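Local coordinates for EGF family domain-containing protein (PDB 4Z80) that binds a peptide of its partner TgRON2L1 and probably helps form the moving junction through which Toxoplasma gondii invades host cells, at residues D27-K32 / T48-N53; Y64-Q69 / D175-S180; S74-I79 / W266-G271; F275-A280 / T333-P338; K343-E348 / T447-V452. One frame throughout, in Å; residues are numbered along the deposited sequence.

How the contacts relate
The first segments follow one another along the chain in the order of the contacts; only contacts 2 and 3 interlock, their segments alternating. Contact 1 lies in a three-stranded sheet, and contact 4, about 7 Å from the chain's centre, flanks the four-stranded sheet of strands 280-283 and 329-332. Contacts 1, 2 and 4 share a polar cluster of E177, D175, R276 and H335, in which E177 also binds N of W30. Contacts 3 and 5 lie on opposite sides of the centre, about 35 Å apart between their own centres. Contact 3, which touches the bound peptide, meets contact 4 where W266 packs on F275 and L278; R337 of contact 4 packs on K343 and C344 of contact 5.

Contact 1 of 5, residues D27-K32 / T48-N53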
# COMPACT_ATOMS: atom_id res chain seq x y z
N ASP A 27 -0.54 14.14 2.84
CA ASP A 27 -1.53 13.36 3.55
C ASP A 27 -2.89 13.89 3.14
O ASP A 27 -3.29 14.96 3.58
CB ASP A 27 -1.34 13.49 5.06
CG ASP A 27 -2.35 12.67 5.85
OD1 ASP A 27 -2.57 11.49 5.51
OD2 ASP A 27 -2.91 13.20 6.84
N LEU A 28 -3.57 13.17 2.25
CA LEU A 28 -4.89 13.62 1.83
C LEU A 28 -5.96 12.68 2.33
O LEU A 28 -5.72 11.51 2.65
CB LEU A 28 -4.96 13.76 0.31
CG LEU A 28 -4.95 12.52 -0.59
CD1 LEU A 28 -6.31 11.84 -0.71
CD2 LEU A 28 -4.46 12.91 -1.98
N ILE A 29 -7.17 13.23 2.43
CA ILE A 29 -8.35 12.45 2.71
C ILE A 29 -9.40 12.80 1.65
O ILE A 29 -9.39 13.91 1.12
CB ILE A 29 -8.89 12.71 4.12
CG1 ILE A 29 -9.05 14.21 4.34
CG2 ILE A 29 -7.95 12.12 5.17
CD1 ILE A 29 -10.07 14.55 5.35
N TRP A 30 -10.27 11.85 1.34
CA TRP A 30 -11.28 12.07 0.30
C TRP A 30 -12.46 12.84 0.89
O TRP A 30 -12.93 12.52 1.98
CB TRP A 30 -11.75 10.74 -0.31
CG TRP A 30 -10.62 9.90 -0.80
CD1 TRP A 30 -10.18 8.72 -0.27
CD2 TRP A 30 -9.75 10.18 -1.91
NE1 TRP A 30 -9.10 8.25 -0.97
CE2 TRP A 30 -8.82 9.12 -1.99
CE3 TRP A 30 -9.68 11.22 -2.84
CZ2 TRP A 30 -7.82 9.08 -2.96
CZ3 TRP A 30 -8.68 11.17 -3.81
CH2 TRP A 30 -7.77 10.11 -3.86
N ASP A 31 -12.91 13.87 0.18
CA ASP A 31 -14.10 14.61 0.60
C ASP A 31 -14.64 15.42 -0.57
O ASP A 31 -13.88 16.11 -1.25
CB ASP A 31 -13.78 15.53 1.77
CG ASP A 31 -15.04 16.02 2.47
OD1 ASP A 31 -15.66 16.97 1.96
OD2 ASP A 31 -15.41 15.45 3.52
N LYS A 32 -15.94 15.35 -0.81
CA LYS A 32 -16.51 16.03 -1.97
C LYS A 32 -16.48 17.55 -1.81
O LYS A 32 -16.67 18.28 -2.79
CB LYS A 32 -17.94 15.54 -2.24
CG LYS A 32 -18.94 15.80 -1.14
CD LYS A 32 -20.29 15.20 -1.51
CE LYS A 32 -21.25 15.22 -0.35
NZ LYS A 32 -21.43 16.59 0.20
N THR A 48 -8.99 16.79 0.47
CA THR A 48 -8.37 17.75 1.36
C THR A 48 -6.96 17.31 1.67
O THR A 48 -6.71 16.14 1.95
CB THR A 48 -9.17 17.88 2.68
OG1 THR A 48 -10.40 18.57 2.43
CG2 THR A 48 -8.37 18.65 3.74
N GLU A 49 -6.03 18.26 1.65
CA GLU A 49 -4.66 18.00 2.02
C GLU A 49 -4.46 18.41 3.48
O GLU A 49 -4.53 19.59 3.80
CB GLU A 49 -3.72 18.76 1.09
CG GLU A 49 -2.26 18.64 1.40
CD GLU A 49 -1.42 19.47 0.45
OE1 GLU A 49 -1.64 19.36 -0.79
OE2 GLU A 49 -0.56 20.24 0.94
N ARG A 50 -4.24 17.43 4.35
CA ARG A 50 -4.12 17.68 5.78
C ARG A 50 -2.74 18.20 6.14
O ARG A 50 -2.59 19.08 7.00
CB ARG A 50 -4.42 16.41 6.58
CG ARG A 50 -5.82 15.89 6.34
CD ARG A 50 -6.33 15.06 7.50
NE ARG A 50 -5.53 13.85 7.73
CZ ARG A 50 -5.79 12.95 8.66
NH1 ARG A 50 -5.00 11.89 8.80
NH2 ARG A 50 -6.85 13.11 9.45
N LYS A 51 -1.72 17.65 5.49
CA LYS A 51 -0.36 18.11 5.70
C LYS A 51 0.51 17.68 4.53
O LYS A 51 0.16 16.78 3.78
CB LYS A 51 0.22 17.57 7.01
CG LYS A 51 0.61 16.09 7.00
CD LYS A 51 1.26 15.64 8.33
CE LYS A 51 2.56 16.39 8.67
NZ LYS A 51 3.75 15.96 7.88
N SER A 52 1.65 18.33 4.38
CA SER A 52 2.62 17.94 3.37
C SER A 52 3.77 17.18 4.03
O SER A 52 3.76 16.94 5.24
CB SER A 52 3.12 19.17 2.63
OG SER A 52 3.86 20.01 3.49
N ASN A 53 4.75 16.79 3.22
CA ASN A 53 5.99 16.20 3.73
C ASN A 53 5.75 14.95 4.57
O ASN A 53 6.36 14.77 5.63
CB ASN A 53 6.75 17.24 4.55
CG ASN A 53 8.20 16.85 4.79
OD1 ASN A 53 8.85 16.25 3.93
ND2 ASN A 53 8.71 17.18 5.98
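R50 lays its guanidinium side-on against D27 and closes both donors on one oxygen: NE of R50 reaches OD2 of D27 at 2.8 Å, and NH1 of R50 reaches the same OD2 at 3.2 Å. NH1 takes the syn lone pair, whereas NE comes from above the carboxylate, whose plane is turned 50° from the guanidinium. The other oxygen of D27 is held by S61, so this short, buried acid is gripped at both oxygens. CG2 of I29 lies over one guanidinium face, toward its rim, 3.9 Å from NE of R50, a place suited to a branched carbon that can shield charge and still favour a strand. Next along the strands, I29 N to T48 O and T48 N to I29 O, both 3.0 Å, make a hydrogen-bonded antiparallel pair, and L28 faces E49 in the next, non-hydrogen-bonded one. The packing thins at exposed K51: its chain bends at chi3 and chi4 (-61° and -76°) and sends NZ back to S52 O at 2.8 Å, leaving CG as the side-chain atom touching CB of D27. T48, too, is partly exposed. This is the edge of a three-stranded antiparallel sheet, with strand 27-30 outermost and strand 43-51 in the middle.

Contact 2 of 5, residues Y64-Q69 / D175-S180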
# COMPACT_ATOMS: atom_id res chain seq x y z
N TYR A 64 -8.26 8.32 9.98
CA TYR A 64 -9.36 9.20 9.66
C TYR A 64 -10.55 8.34 9.28
O TYR A 64 -10.46 7.55 8.33
CB TYR A 64 -8.98 10.14 8.52
CG TYR A 64 -10.08 11.05 8.05
CD1 TYR A 64 -10.37 12.22 8.73
CD2 TYR A 64 -10.81 10.76 6.90
CE1 TYR A 64 -11.36 13.08 8.29
CE2 TYR A 64 -11.81 11.61 6.46
CZ TYR A 64 -12.08 12.76 7.16
OH TYR A 64 -13.07 13.60 6.71
N ASP A 65 -11.65 8.49 10.01
CA ASP A 65 -12.85 7.73 9.73
C ASP A 65 -14.06 8.66 9.67
O ASP A 65 -14.54 9.14 10.70
CB ASP A 65 -13.06 6.64 10.78
CG ASP A 65 -14.09 5.61 10.36
OD1 ASP A 65 -15.02 5.98 9.62
OD2 ASP A 65 -13.96 4.43 10.76
N SER A 66 -14.53 8.92 8.46
CA SER A 66 -15.67 9.79 8.24
C SER A 66 -16.93 8.99 7.89
O SER A 66 -17.86 9.51 7.28
CB SER A 66 -15.37 10.81 7.14
OG SER A 66 -15.00 10.16 5.94
N SER A 67 -16.95 7.72 8.27
CA SER A 67 -18.21 6.97 8.25
C SER A 67 -19.11 7.61 9.30
O SER A 67 -18.64 8.32 10.19
CB SER A 67 -17.99 5.47 8.52
OG SER A 67 -17.51 5.24 9.84
N ALA A 68 -20.41 7.39 9.19
CA ALA A 68 -21.36 7.97 10.12
C ALA A 68 -21.03 7.59 11.57
O ALA A 68 -21.20 8.39 12.49
CB ALA A 68 -22.76 7.55 9.76
N GLN A 69 -20.56 6.36 11.77
CA GLN A 69 -20.23 5.87 13.11
C GLN A 69 -18.78 6.15 13.52
O GLN A 69 -18.43 5.99 14.69
CB GLN A 69 -20.49 4.36 13.21
CG GLN A 69 -21.93 3.96 12.92
CD GLN A 69 -22.93 4.78 13.72
OE1 GLN A 69 -22.77 4.97 14.92
NE2 GLN A 69 -23.94 5.29 13.04
N ASP A 175 -20.63 7.40 4.21
CA ASP A 175 -19.21 7.63 4.50
C ASP A 175 -18.70 8.72 3.58
O ASP A 175 -18.78 8.58 2.36
CB ASP A 175 -18.43 6.32 4.30
CG ASP A 175 -16.98 6.40 4.76
OD1 ASP A 175 -16.37 7.49 4.76
OD2 ASP A 175 -16.43 5.32 5.11
N LYS A 176 -18.15 9.79 4.15
CA LYS A 176 -17.74 10.93 3.34
C LYS A 176 -16.56 10.62 2.42
O LYS A 176 -16.29 11.38 1.48
CB LYS A 176 -17.41 12.12 4.26
CG LYS A 176 -18.62 12.57 5.07
CD LYS A 176 -18.40 13.91 5.75
CE LYS A 176 -19.67 14.35 6.47
NZ LYS A 176 -19.57 15.74 7.00
N GLU A 177 -15.88 9.49 2.65
CA GLU A 177 -14.80 9.07 1.76
C GLU A 177 -15.26 8.11 0.66
O GLU A 177 -14.51 7.80 -0.26
CB GLU A 177 -13.67 8.41 2.56
CG GLU A 177 -12.89 9.41 3.40
CD GLU A 177 -11.50 8.92 3.72
OE1 GLU A 177 -11.37 7.97 4.52
OE2 GLU A 177 -10.53 9.49 3.17
N PHE A 178 -16.50 7.63 0.77
CA PHE A 178 -17.04 6.69 -0.20
C PHE A 178 -17.70 7.45 -1.34
O PHE A 178 -18.31 8.50 -1.11
CB PHE A 178 -18.04 5.76 0.47
CG PHE A 178 -18.52 4.63 -0.42
CD1 PHE A 178 -17.81 3.44 -0.48
CD2 PHE A 178 -19.68 4.75 -1.16
CE1 PHE A 178 -18.24 2.40 -1.28
CE2 PHE A 178 -20.12 3.71 -1.97
CZ PHE A 178 -19.40 2.53 -2.03
N ASP A 179 -17.58 6.94 -2.56
CA ASP A 179 -18.29 7.49 -3.70
C ASP A 179 -18.80 6.34 -4.56
O ASP A 179 -18.03 5.48 -4.96
CB ASP A 179 -17.39 8.41 -4.52
CG ASP A 179 -18.10 9.01 -5.71
OD1 ASP A 179 -18.70 10.10 -5.56
OD2 ASP A 179 -18.08 8.39 -6.80
N SER A 180 -20.10 6.32 -4.84
CA SER A 180 -20.71 5.18 -5.51
C SER A 180 -20.27 5.01 -6.96
O SER A 180 -20.37 3.91 -7.51
CB SER A 180 -22.24 5.29 -5.44
OG SER A 180 -22.69 6.47 -6.09
O HOH W 1 -9.16 7.42 6.02
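E177 runs past S66 to the ring of Y64, each part of its chain meeting something different. CB passes near OG of S66, and CG comes closer, 3.4 Å from that OG, while also meeting the edge of the Y64 ring in its plane. With chi1 at -71° CG stands opposite the carbonyl carbon, and the extended chain then crosses the ring edge obliquely. CD lies 3.7 Å from CD2 of Y64, with the carboxylate turned 86° from the ring, almost at right angles. At the tip, OE1 of E177 accepts from a water at 2.7 Å, and the same water donates to O of Y64, also at 2.7 Å; R276 binds OE1 as well. OE2 is taken by H335 and by N of W30. A long acid suits this buried place because each oxygen finds partners. Beside it K176 N donates to S66 O at 3.2 Å, nearly straight at N-H (170°) but arriving above the carbonyl plane.

Both backbones are braced by Asx turns: OD1 of D175 accepts from E177 N at 2.9 Å, within a type I turn ending at F178, and OD1 of D65 accepts from S67 N at 2.9 Å. OD2 of D175 pairs with R276 and H264; R276 thus pairs with both D175 and E177 and probably offsets the charge of these neighbouring acids. The contact joins the loop after strand 60-62 to the loop after helix 165-172, on which F178 packs, while Y64 and E177 both rest on I29 of strand 27-30.

Contact 3 of 5, residues S74-I79 / W266-G271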
# COMPACT_ATOMS: atom_id res chain seq x y z
N SER A 74 -12.54 5.32 17.22
CA SER A 74 -12.86 4.97 18.61
C SER A 74 -11.62 4.55 19.39
O SER A 74 -10.73 3.90 18.85
CB SER A 74 -13.88 3.84 18.65
OG SER A 74 -14.05 3.37 19.98
N SER A 75 -11.59 4.91 20.67
CA SER A 75 -10.47 4.52 21.53
C SER A 75 -10.44 3.01 21.73
O SER A 75 -9.40 2.46 22.10
CB SER A 75 -10.56 5.23 22.88
OG SER A 75 -11.78 4.95 23.53
N SER A 76 -11.56 2.34 21.48
CA SER A 76 -11.63 0.89 21.64
C SER A 76 -11.36 0.15 20.33
O SER A 76 -11.38 -1.07 20.29
CB SER A 76 -12.99 0.47 22.20
OG SER A 76 -14.04 0.81 21.31
N ALA A 77 -11.13 0.90 19.26
CA ALA A 77 -10.75 0.30 17.98
C ALA A 77 -9.27 -0.06 18.02
O ALA A 77 -8.44 0.78 18.33
CB ALA A 77 -11.04 1.24 16.84
N LYS A 78 -8.95 -1.31 17.70
CA LYS A 78 -7.55 -1.71 17.63
C LYS A 78 -7.00 -1.42 16.24
O LYS A 78 -7.55 -1.87 15.24
CB LYS A 78 -7.39 -3.19 17.96
CG LYS A 78 -5.94 -3.65 17.96
CD LYS A 78 -5.81 -5.09 18.42
CE LYS A 78 -4.37 -5.55 18.38
NZ LYS A 78 -4.20 -6.92 18.94
N ILE A 79 -5.93 -0.64 16.19
CA ILE A 79 -5.20 -0.40 14.95
C ILE A 79 -3.77 -0.88 15.19
O ILE A 79 -3.20 -0.60 16.24
CB ILE A 79 -5.23 1.08 14.55
CG1 ILE A 79 -6.67 1.60 14.57
CG2 ILE A 79 -4.60 1.25 13.16
CD1 ILE A 79 -6.82 3.02 14.20
N TRP A 266 -15.02 -5.37 5.65
CA TRP A 266 -14.39 -6.09 6.75
C TRP A 266 -15.16 -5.88 8.03
O TRP A 266 -15.70 -4.80 8.27
CB TRP A 266 -12.93 -5.65 6.93
CG TRP A 266 -12.18 -5.61 5.66
CD1 TRP A 266 -11.66 -4.51 5.06
CD2 TRP A 266 -11.87 -6.72 4.81
NE1 TRP A 266 -11.03 -4.85 3.89
CE2 TRP A 266 -11.15 -6.21 3.71
CE3 TRP A 266 -12.12 -8.09 4.86
CZ2 TRP A 266 -10.67 -7.02 2.68
CZ3 TRP A 266 -11.65 -8.90 3.83
CH2 TRP A 266 -10.94 -8.36 2.76
N PRO A 267 -15.20 -6.91 8.89
CA PRO A 267 -15.96 -6.76 10.13
C PRO A 267 -15.21 -5.96 11.18
O PRO A 267 -13.98 -6.10 11.30
CB PRO A 267 -16.14 -8.21 10.59
CG PRO A 267 -14.92 -8.89 10.10
CD PRO A 267 -14.56 -8.23 8.79
N TYR A 268 -15.93 -5.13 11.92
CA TYR A 268 -15.39 -4.49 13.11
C TYR A 268 -16.37 -4.62 14.28
O TYR A 268 -17.55 -4.28 14.15
CB TYR A 268 -15.08 -3.01 12.89
CG TYR A 268 -14.74 -2.34 14.20
CD1 TYR A 268 -13.56 -2.65 14.87
CD2 TYR A 268 -15.62 -1.46 14.81
CE1 TYR A 268 -13.25 -2.07 16.08
CE2 TYR A 268 -15.33 -0.88 16.03
CZ TYR A 268 -14.14 -1.19 16.65
OH TYR A 268 -13.83 -0.62 17.87
N LYS A 269 -15.85 -5.09 15.40
CA LYS A 269 -16.58 -5.11 16.66
C LYS A 269 -15.67 -4.55 17.74
O LYS A 269 -14.47 -4.82 17.75
CB LYS A 269 -17.03 -6.53 17.00
CG LYS A 269 -17.81 -6.66 18.28
CD LYS A 269 -18.37 -8.06 18.37
CE LYS A 269 -19.22 -8.28 19.60
NZ LYS A 269 -19.93 -9.59 19.54
N SER A 270 -16.26 -3.76 18.64
CA SER A 270 -15.52 -3.02 19.67
C SER A 270 -14.45 -3.89 20.31
O SER A 270 -14.71 -5.02 20.73
CB SER A 270 -16.49 -2.50 20.74
OG SER A 270 -15.91 -1.44 21.48
N GLY A 271 -13.23 -3.37 20.36
CA GLY A 271 -12.11 -4.09 20.94
C GLY A 271 -11.29 -4.89 19.94
O GLY A 271 -10.18 -5.32 20.25
O HOH W 2 -15.64 0.84 19.08
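OG of S76 is held by two partners: OG of S270 lies 2.9 Å from OG of S76 in a hydrogen bond that either hydroxyl could donate, and a water bonds to OG of S76 at 2.7 Å. S76 sits in a type I beta turn, S74 to A77, closed by A77 N to S74 O. Serine suits the place because its short hydroxyl can serve as donor or acceptor where two loops meet near the surface. The water passes on to Y268, 2.6 Å from its OH and in the plane of the ring, at its edge.

Y268 holds CG anti to the backbone N (chi1 171°), which throws the phenol across to the turn. Its OH comes 3.5 Å from CB of A77, and CZ of Y268 lies 3.9 Å from the same methyl; the ring meets the alanine obliquely, and a side chain no larger than a methyl lets the phenol come this near. The backbone of this loop also serves the partner: W266 O and Y268 N bind the side-chain amide of N9 of the bound TgRON2L1 peptide, a separate chain. Contact 3 thus ties the peptide-binding loop to the loop before helix 80-84. G271 turns with a positive phi of 93°, where a CB would be pressed against the carbonyl oxygen of S270, and its N makes a weak, bent bond of 3.0 Å to O of S76.

Contact 4 of 5, residues F275-A280 / T333-P338; sequences FRSLPA and TSHTRP
Two loops flanking adjacent strands of a four-stranded antiparallel sheet meet here through S277 and S334: residues 275-280 lead into strand 280-283, and residues 333-338 leave its neighbour, strand 329-332. A water links them, donating to S277 O at 2.8 Å and accepting from S334 N at 2.9 Å. Around it, CB of S334 lies 3.5 Å from S277 O, and the CB atoms of S277 and S334 are 3.9 Å apart, a closeness open to small residues. S334 swings OG anti to its amide nitrogen (chi1 -168°), which carries it alongside CA of S277 and on to S259 of helix 252-262. OG of S277 comes 3.6 Å from CE1 of H335, meeting the imidazole obliquely. At the strand end CA of P279 is 4.3 Å from CA of T333; proline has no N-H to offer here, and pairing with strand 329-332 is taken up by A280 with V332. NE2 of H335 is hydrogen-bonded to OE2 of E177, whose charge may polarise the ring. No direct hydrogen bond crosses between the loops, so they are coupled through the water and through outside partners of S334 OG, H335 NE2 and T333 OG1, the last bonded to G93.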
# COMPACT_ATOMS: atom_id res chain seq x y z
N PHE A 275 -10.23 -2.28 10.40
CA PHE A 275 -9.53 -2.22 9.13
C PHE A 275 -10.08 -1.09 8.27
O PHE A 275 -11.24 -1.13 7.86
CB PHE A 275 -9.65 -3.56 8.38
CG PHE A 275 -9.01 -4.72 9.10
CD1 PHE A 275 -7.64 -4.93 9.02
CD2 PHE A 275 -9.76 -5.59 9.87
CE1 PHE A 275 -7.04 -5.99 9.67
CE2 PHE A 275 -9.17 -6.64 10.53
CZ PHE A 275 -7.80 -6.84 10.43
N ARG A 276 -9.25 -0.09 7.99
CA ARG A 276 -9.67 1.04 7.18
C ARG A 276 -8.48 1.65 6.47
O ARG A 276 -7.37 1.67 7.01
CB ARG A 276 -10.38 2.10 8.04
CG ARG A 276 -10.83 3.33 7.26
CD ARG A 276 -11.77 4.22 8.07
NE ARG A 276 -12.15 5.40 7.30
CZ ARG A 276 -13.31 5.57 6.67
NH1 ARG A 276 -14.26 4.64 6.69
NH2 ARG A 276 -13.52 6.70 6.00
N SER A 277 -8.73 2.16 5.27
CA SER A 277 -7.72 2.85 4.48
C SER A 277 -6.44 2.03 4.35
O SER A 277 -5.34 2.54 4.54
CB SER A 277 -7.44 4.23 5.09
OG SER A 277 -8.65 4.97 5.13
N LEU A 278 -6.61 0.77 4.00
CA LEU A 278 -5.49 -0.16 3.98
C LEU A 278 -4.51 0.18 2.87
O LEU A 278 -4.92 0.50 1.76
CB LEU A 278 -5.98 -1.60 3.81
CG LEU A 278 -6.85 -2.15 4.94
CD1 LEU A 278 -7.27 -3.58 4.62
CD2 LEU A 278 -6.15 -2.09 6.27
N PRO A 279 -3.21 0.07 3.16
CA PRO A 279 -2.23 0.19 2.08
C PRO A 279 -2.25 -1.06 1.20
O PRO A 279 -2.89 -2.06 1.54
CB PRO A 279 -0.91 0.35 2.83
CG PRO A 279 -1.09 -0.43 4.07
CD PRO A 279 -2.57 -0.31 4.43
N ALA A 280 -1.55 -1.00 0.07
CA ALA A 280 -1.55 -2.10 -0.88
C ALA A 280 -0.23 -2.19 -1.61
O ALA A 280 0.53 -1.22 -1.69
CB ALA A 280 -2.70 -1.93 -1.88
N THR A 333 -0.52 3.77 -0.84
CA THR A 333 -1.47 4.03 0.24
C THR A 333 -2.88 4.22 -0.31
O THR A 333 -3.09 4.48 -1.50
CB THR A 333 -1.07 5.26 1.07
OG1 THR A 333 -1.31 6.47 0.33
CG2 THR A 333 0.40 5.19 1.48
N SER A 334 -3.85 4.09 0.59
CA SER A 334 -5.25 4.20 0.22
C SER A 334 -5.55 5.58 -0.34
O SER A 334 -6.45 5.75 -1.16
CB SER A 334 -6.12 3.91 1.44
OG SER A 334 -7.49 3.73 1.11
N HIS A 335 -4.77 6.57 0.10
CA HIS A 335 -4.96 7.95 -0.30
C HIS A 335 -3.88 8.38 -1.30
O HIS A 335 -3.14 9.34 -1.08
CB HIS A 335 -4.96 8.85 0.94
CG HIS A 335 -6.11 8.60 1.86
ND1 HIS A 335 -5.98 7.92 3.06
CD2 HIS A 335 -7.42 8.96 1.77
CE1 HIS A 335 -7.16 7.87 3.66
NE2 HIS A 335 -8.05 8.49 2.90
N THR A 336 -3.81 7.66 -2.41
CA THR A 336 -2.91 8.00 -3.49
C THR A 336 -3.54 9.11 -4.34
O THR A 336 -4.73 9.06 -4.62
CB THR A 336 -2.61 6.77 -4.35
OG1 THR A 336 -1.89 5.81 -3.56
CG2 THR A 336 -1.79 7.11 -5.58
N ARG A 337 -2.75 10.11 -4.74
CA ARG A 337 -3.30 11.24 -5.47
C ARG A 337 -3.49 10.85 -6.95
O ARG A 337 -2.64 10.18 -7.54
CB ARG A 337 -2.42 12.50 -5.31
CG ARG A 337 -0.94 12.38 -5.73
CD ARG A 337 -0.17 13.64 -5.34
NE ARG A 337 -0.81 14.84 -5.89
CZ ARG A 337 -0.72 16.07 -5.38
NH1 ARG A 337 0.00 16.33 -4.30
NH2 ARG A 337 -1.37 17.06 -5.98
N PRO A 338 -4.63 11.24 -7.52
CA PRO A 338 -4.99 10.78 -8.87
C PRO A 338 -4.17 11.45 -9.96
O PRO A 338 -4.16 10.99 -11.11
CB PRO A 338 -6.47 11.15 -8.98
CG PRO A 338 -6.65 12.28 -8.05
CD PRO A 338 -5.71 12.02 -6.90
O HOH W 3 -3.03 3.44 3.32

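Contact 5 of 5, residues K343-E348 / T447-V452; sequences KCPPRE and TSLSAV
P345 sets its ring slantwise against two side chains of a type I beta turn, T447 to S450, that follows strand 443-447 and whose first residue also makes an ST turn. At one end of the ring CB of P345 meets OG1 of T447 at 3.5 Å; farther round, CD of P345 meets CD1 of L449 at 3.7 Å. A rigid, compact pyrrolidine suits such a place: its edge carbons touch threonine and leucine alike, and I21 of helix 21-24 packs on all three. T447 has chi1 of 82°, which brings OG1 back over the turn, where it accepts from L449 N, as the ST turn requires, and donates to OG of S450 at 2.8 Å.

R347 approaches differently. Its side chain starts out away from the turn, NH1 going on to O of S327, and it lends its backbone instead: A451 N donates to R347 O at 2.8 Å, in the carbonyl plane. The small A451 lets its CB come 4.1 Å from CG of R347. C344, beside P345, forms the disulfide with C95, so the segment is anchored at that end, where helix 340-343 gives way to loop. The hydroxyl of S450 completes a relay begun by T447: S450 OG donates to a water at 2.6 Å, and that water gives its hydrogens to P346 O at 2.7 Å and E348 O at 2.8 Å.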
# COMPACT_ATOMS: atom_id res chain seq x y z
N LYS A 343 2.68 14.71 -10.52
CA LYS A 343 2.98 15.28 -9.21
C LYS A 343 4.02 14.48 -8.43
O LYS A 343 4.52 14.95 -7.40
CB LYS A 343 1.70 15.40 -8.37
CG LYS A 343 0.76 16.50 -8.81
CD LYS A 343 1.30 17.88 -8.41
CE LYS A 343 0.36 18.99 -8.82
NZ LYS A 343 0.92 20.31 -8.41
N CYS A 344 4.33 13.28 -8.91
CA CYS A 344 5.21 12.35 -8.20
C CYS A 344 6.28 11.79 -9.13
O CYS A 344 6.09 11.77 -10.35
CB CYS A 344 4.41 11.19 -7.61
SG CYS A 344 3.05 11.68 -6.56
N PRO A 345 7.39 11.29 -8.56
CA PRO A 345 8.42 10.73 -9.43
C PRO A 345 7.99 9.42 -10.09
O PRO A 345 7.18 8.67 -9.55
CB PRO A 345 9.60 10.48 -8.46
CG PRO A 345 9.30 11.32 -7.27
CD PRO A 345 7.82 11.34 -7.15
N PRO A 346 8.55 9.14 -11.27
CA PRO A 346 8.30 7.88 -11.95
C PRO A 346 9.06 6.73 -11.31
O PRO A 346 9.89 6.93 -10.41
CB PRO A 346 8.80 8.15 -13.36
CG PRO A 346 9.96 9.06 -13.13
CD PRO A 346 9.53 9.96 -12.01
N ARG A 347 8.78 5.52 -11.77
CA ARG A 347 9.39 4.32 -11.23
C ARG A 347 10.89 4.26 -11.46
O ARG A 347 11.64 3.86 -10.57
CB ARG A 347 8.73 3.09 -11.87
CG ARG A 347 9.26 1.76 -11.39
CD ARG A 347 8.46 0.63 -11.99
NE ARG A 347 8.81 0.46 -13.39
CZ ARG A 347 9.59 -0.50 -13.87
NH1 ARG A 347 10.10 -1.43 -13.07
NH2 ARG A 347 9.85 -0.54 -15.16
N GLU A 348 11.33 4.63 -12.65
CA GLU A 348 12.71 4.40 -13.04
C GLU A 348 13.64 5.52 -12.60
O GLU A 348 13.28 6.69 -12.64
CB GLU A 348 12.81 4.25 -14.55
CG GLU A 348 11.88 3.21 -15.16
CD GLU A 348 10.50 3.75 -15.54
OE1 GLU A 348 10.16 4.90 -15.21
OE2 GLU A 348 9.75 3.00 -16.21
N THR A 447 15.37 9.47 -6.86
CA THR A 447 14.59 10.07 -5.78
C THR A 447 14.27 9.00 -4.73
O THR A 447 14.41 7.81 -4.97
CB THR A 447 13.24 10.70 -6.24
OG1 THR A 447 12.23 9.69 -6.37
CG2 THR A 447 13.40 11.51 -7.52
N SER A 448 13.81 9.45 -3.57
CA SER A 448 13.46 8.55 -2.49
C SER A 448 12.23 7.70 -2.78
O SER A 448 11.97 6.74 -2.06
CB SER A 448 13.25 9.36 -1.21
OG SER A 448 12.29 10.38 -1.39
N LEU A 449 11.48 8.06 -3.81
CA LEU A 449 10.30 7.30 -4.25
C LEU A 449 10.58 6.44 -5.49
O LEU A 449 9.69 5.72 -5.96
CB LEU A 449 9.15 8.27 -4.53
CG LEU A 449 8.52 8.92 -3.29
CD1 LEU A 449 7.73 10.14 -3.68
CD2 LEU A 449 7.63 7.93 -2.55
N SER A 450 11.80 6.51 -6.01
CA SER A 450 12.21 5.75 -7.21
C SER A 450 12.55 4.30 -6.88
O SER A 450 13.01 3.99 -5.78
CB SER A 450 13.45 6.37 -7.87
OG SER A 450 13.31 7.76 -8.09
N ALA A 451 12.35 3.41 -7.85
CA ALA A 451 12.99 2.09 -7.78
C ALA A 451 14.51 2.27 -7.85
O ALA A 451 15.00 3.33 -8.28
CB ALA A 451 12.49 1.19 -8.90
N VAL A 452 15.26 1.26 -7.43
CA VAL A 452 16.72 1.40 -7.29
C VAL A 452 17.55 0.56 -8.25
O VAL A 452 18.76 0.49 -8.10
CB VAL A 452 17.19 1.08 -5.84
CG1 VAL A 452 16.48 1.98 -4.85
CG2 VAL A 452 16.97 -0.38 -5.48
O HOH W 4 12.31 8.17 -10.45